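Local atomic coordinates of uncharacterized protein (Staphylococcus aureus subsp. aureus, PDB entry 3QFK), a protein that is of unknown function but belongs to the metal-dependent calcineurin-like phosphoesterases and carries a C-terminal domain of the 5'-nucleotidase family. Residues Y23-V28 with T269-V274. Numbering follows the deposited sequence.
Sequences YVVSDV and TTVGRV. With ZN (zinc ion), chain B.
V24 and G272 form the antiparallel hydrogen-bonded pair: V24 N donates to G272 O (2.8 Å), tilted 20° from the G272 carbonyl plane, while G272 N donates to V24 O (2.9 Å) in the V24 carbonyl plane. Y23 and R273 are the neighbouring non-hydrogen-bonded pair, where G272 O also receives a CA-H...O contact from Y23 CA (3.2 Å). Past V25 a water continues the pairing, accepting from S26 N and donating to T270 O (2.7 Å). Strand 19-25, flanked by 64-69 and 270-278, is central in one sheet of the calcineurin-like metallophosphoesterase domain, and its C-terminal end leads into the metal site. The R273 chain runs alongside the Y23 ring, with CD 3.7 Å from CE2; the guanidinium is turned 79° from the ring plane and forms salt bridges with E290 and D58, which also bonds Y23 OH. With chi1 at 169°, V271 CG1 lies anti to the backbone N and meets the ring edge at CD2, while CG2 turns to V25 CG1 (4.0 Å); helix 48-59 covers this face. On the other face V24 CG1 lies over G272. D27 OD1 binds the zinc ion (2.2 Å) with H29, D72, H249 and two waters. S26 OG donates to D27 OD2 from above the carboxylate plane (2.6 Å), and H247 N bonds the same oxygen; zinc on OD1 and these two bonds hold the carboxylate against rotation.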
ATOM      1  N   TYR A  23       5.040  18.869  11.001  1.00 37.88           N
ATOM      2  CA  TYR A  23       5.211  17.486  11.316  1.00 37.21           C
ATOM      3  C   TYR A  23       4.340  16.666  10.393  1.00 37.44           C
ATOM      4  O   TYR A  23       3.167  17.017  10.170  1.00 36.96           O
ATOM      5  CB  TYR A  23       4.829  17.216  12.758  1.00 36.98           C
ATOM      6  CG  TYR A  23       5.735  17.881  13.771  1.00 36.55           C
ATOM      7  CD1 TYR A  23       5.433  19.134  14.286  1.00 35.96           C
ATOM      8  CD2 TYR A  23       6.851  17.220  14.268  1.00 35.35           C
ATOM      9  CE1 TYR A  23       6.228  19.718  15.247  1.00 34.94           C
ATOM     10  CE2 TYR A  23       7.649  17.789  15.220  1.00 36.23           C
ATOM     11  CZ  TYR A  23       7.318  19.052  15.711  1.00 37.52           C
ATOM     12  OH  TYR A  23       8.106  19.649  16.628  1.00 41.85           O
ATOM     13  N   VAL A  24       4.883  15.565   9.877  1.00 36.69           N
ATOM     14  CA  VAL A  24       4.117  14.753   8.960  1.00 37.76           C
ATOM     15  C   VAL A  24       4.250  13.266   9.193  1.00 37.26           C
ATOM     16  O   VAL A  24       5.343  12.762   9.499  1.00 37.27           O
ATOM     17  CB  VAL A  24       4.452  15.077   7.475  1.00 40.34           C
ATOM     18  CG1 VAL A  24       5.861  14.702   7.136  1.00 44.19           C
ATOM     19  CG2 VAL A  24       3.482  14.346   6.512  1.00 44.37           C
ATOM     20  N   VAL A  25       3.094  12.592   9.175  1.00 35.39           N
ATOM     21  CA  VAL A  25       3.054  11.156   9.211  1.00 36.15           C
ATOM     22  C   VAL A  25       2.446  10.749   7.879  1.00 37.65           C
ATOM     23  O   VAL A  25       1.724  11.526   7.238  1.00 38.66           O
ATOM     24  CB  VAL A  25       2.311  10.545  10.402  1.00 36.29           C
ATOM     25  CG1 VAL A  25       3.112  10.831  11.687  1.00 36.62           C
ATOM     26  CG2 VAL A  25       0.830  11.010  10.477  1.00 35.06           C
ATOM     27  N   SER A  26       2.814   9.574   7.414  1.00 38.03           N
ATOM     28  CA  SER A  26       2.277   9.083   6.168  1.00 38.49           C
ATOM     29  C   SER A  26       2.168   7.586   6.217  1.00 35.19           C
ATOM     30  O   SER A  26       2.882   6.922   6.957  1.00 34.43           O
ATOM     31  CB  SER A  26       3.183   9.478   4.998  1.00 40.08           C
ATOM     32  OG  SER A  26       2.611   9.078   3.762  1.00 42.34           O
ATOM     33  N   ASP A  27       1.237   7.060   5.445  1.00 34.04           N
ATOM     34  CA  ASP A  27       1.046   5.639   5.341  1.00 34.20           C
ATOM     35  C   ASP A  27       0.973   4.925   6.698  1.00 34.73           C
ATOM     36  O   ASP A  27       1.612   3.890   6.913  1.00 31.33           O
ATOM     37  CB  ASP A  27       2.147   5.041   4.470  1.00 34.55           C
ATOM     38  CG  ASP A  27       2.140   5.587   3.068  1.00 36.95           C
ATOM     39  OD1 ASP A  27       1.521   4.950   2.204  1.00 42.35           O
ATOM     40  OD2 ASP A  27       2.728   6.660   2.811  1.00 40.20           O
ATOM     41  N   VAL A  28       0.205   5.511   7.610  1.00 33.87           N
ATOM     42  CA  VAL A  28      -0.016   4.945   8.921  1.00 33.95           C
ATOM     43  C   VAL A  28      -0.732   3.617   8.808  1.00 33.57           C
ATOM     44  O   VAL A  28      -0.481   2.691   9.594  1.00 33.02           O
ATOM     45  CB  VAL A  28      -0.769   5.928   9.817  1.00 34.39           C
ATOM     46  CG1 VAL A  28      -1.084   5.278  11.151  1.00 34.68           C
ATOM     47  CG2 VAL A  28       0.090   7.170   9.982  1.00 33.64           C
ATOM     48  N   THR A 269       6.523   4.596  12.321  1.00 42.37           N
ATOM     49  CA  THR A 269       7.846   4.230  12.799  1.00 42.48           C
ATOM     50  C   THR A 269       8.724   5.459  12.919  1.00 42.61           C
ATOM     51  O   THR A 269       9.645   5.483  13.711  1.00 43.09           O
ATOM     52  CB  THR A 269       8.528   3.151  11.872  1.00 44.64           C
ATOM     53  OG1 THR A 269       8.635   3.653  10.540  1.00 47.69           O
ATOM     54  CG2 THR A 269       7.718   1.864  11.860  1.00 42.72           C
ATOM     55  N   THR A 270       8.405   6.485  12.136  1.00 42.28           N
ATOM     56  CA  THR A 270       9.115   7.749  12.140  1.00 43.31           C
ATOM     57  C   THR A 270       8.133   8.901  11.847  1.00 40.85           C
ATOM     58  O   THR A 270       6.992   8.695  11.387  1.00 39.76           O
ATOM     59  CB  THR A 270      10.280   7.786  11.102  1.00 44.56           C
ATOM     60  OG1 THR A 270       9.764   7.589   9.784  1.00 48.03           O
ATOM     61  CG2 THR A 270      11.311   6.715  11.396  1.00 50.36           C
ATOM     62  N   VAL A 271       8.569  10.101  12.178  1.00 38.85           N
ATOM     63  CA  VAL A 271       7.806  11.301  11.945  1.00 38.23           C
ATOM     64  C   VAL A 271       8.681  12.278  11.172  1.00 38.07           C
ATOM     65  O   VAL A 271       9.827  12.499  11.554  1.00 40.75           O
ATOM     66  CB  VAL A 271       7.389  11.942  13.296  1.00 38.47           C
ATOM     67  CG1 VAL A 271       6.835  13.287  13.067  1.00 40.04           C
ATOM     68  CG2 VAL A 271       6.383  11.042  14.044  1.00 38.73           C
ATOM     69  N   GLY A 272       8.158  12.864  10.098  1.00 37.44           N
ATOM     70  CA  GLY A 272       8.917  13.867   9.348  1.00 37.35           C
ATOM     71  C   GLY A 272       8.774  15.259   9.979  1.00 38.39           C
ATOM     72  O   GLY A 272       7.686  15.649  10.381  1.00 36.96           O
ATOM     73  N   ARG A 273       9.872  15.995  10.106  1.00 37.67           N
ATOM     74  CA  ARG A 273       9.812  17.359  10.648  1.00 40.15           C
ATOM     75  C   ARG A 273      10.584  18.321   9.768  1.00 40.62           C
ATOM     76  O   ARG A 273      11.775  18.101   9.509  1.00 40.59           O
ATOM     77  CB  ARG A 273      10.433  17.443  12.035  1.00 40.36           C
ATOM     78  CG  ARG A 273      10.305  18.839  12.681  1.00 42.22           C
ATOM     79  CD  ARG A 273      10.993  18.878  14.036  1.00 42.18           C
ATOM     80  NE  ARG A 273      12.458  18.942  13.931  1.00 45.19           N
ATOM     81  CZ  ARG A 273      13.293  18.730  14.948  1.00 47.28           C
ATOM     82  NH1 ARG A 273      12.821  18.376  16.134  1.00 47.85           N
ATOM     83  NH2 ARG A 273      14.602  18.829  14.773  1.00 48.57           N
ATOM     84  N   VAL A 274       9.911  19.366   9.288  1.00 39.78           N
ATOM     85  CA  VAL A 274      10.602  20.417   8.561  1.00 39.76           C
ATOM     86  C   VAL A 274      10.382  21.707   9.359  1.00 41.07           C
ATOM     87  O   VAL A 274       9.255  22.008   9.768  1.00 38.13           O
ATOM     88  CB  VAL A 274      10.108  20.578   7.123  1.00 40.31           C
ATOM     89  CG1 VAL A 274      10.893  21.700   6.422  1.00 41.93           C
ATOM     90  CG2 VAL A 274      10.286  19.271   6.338  1.00 40.92           C
TER
HETATM   91 ZN    ZN B 512       0.886   2.910   1.678  1.00 44.93          ZN
HETATM   92  O   HOH W   1       5.283   8.783   9.317  1.00 34.16           O
HETATM   93  O   HOH W   2       0.487   0.795   0.589  1.00 37.95           O
HETATM   94  O   HOH W   3       1.650   2.928  -0.554  1.00 34.48           O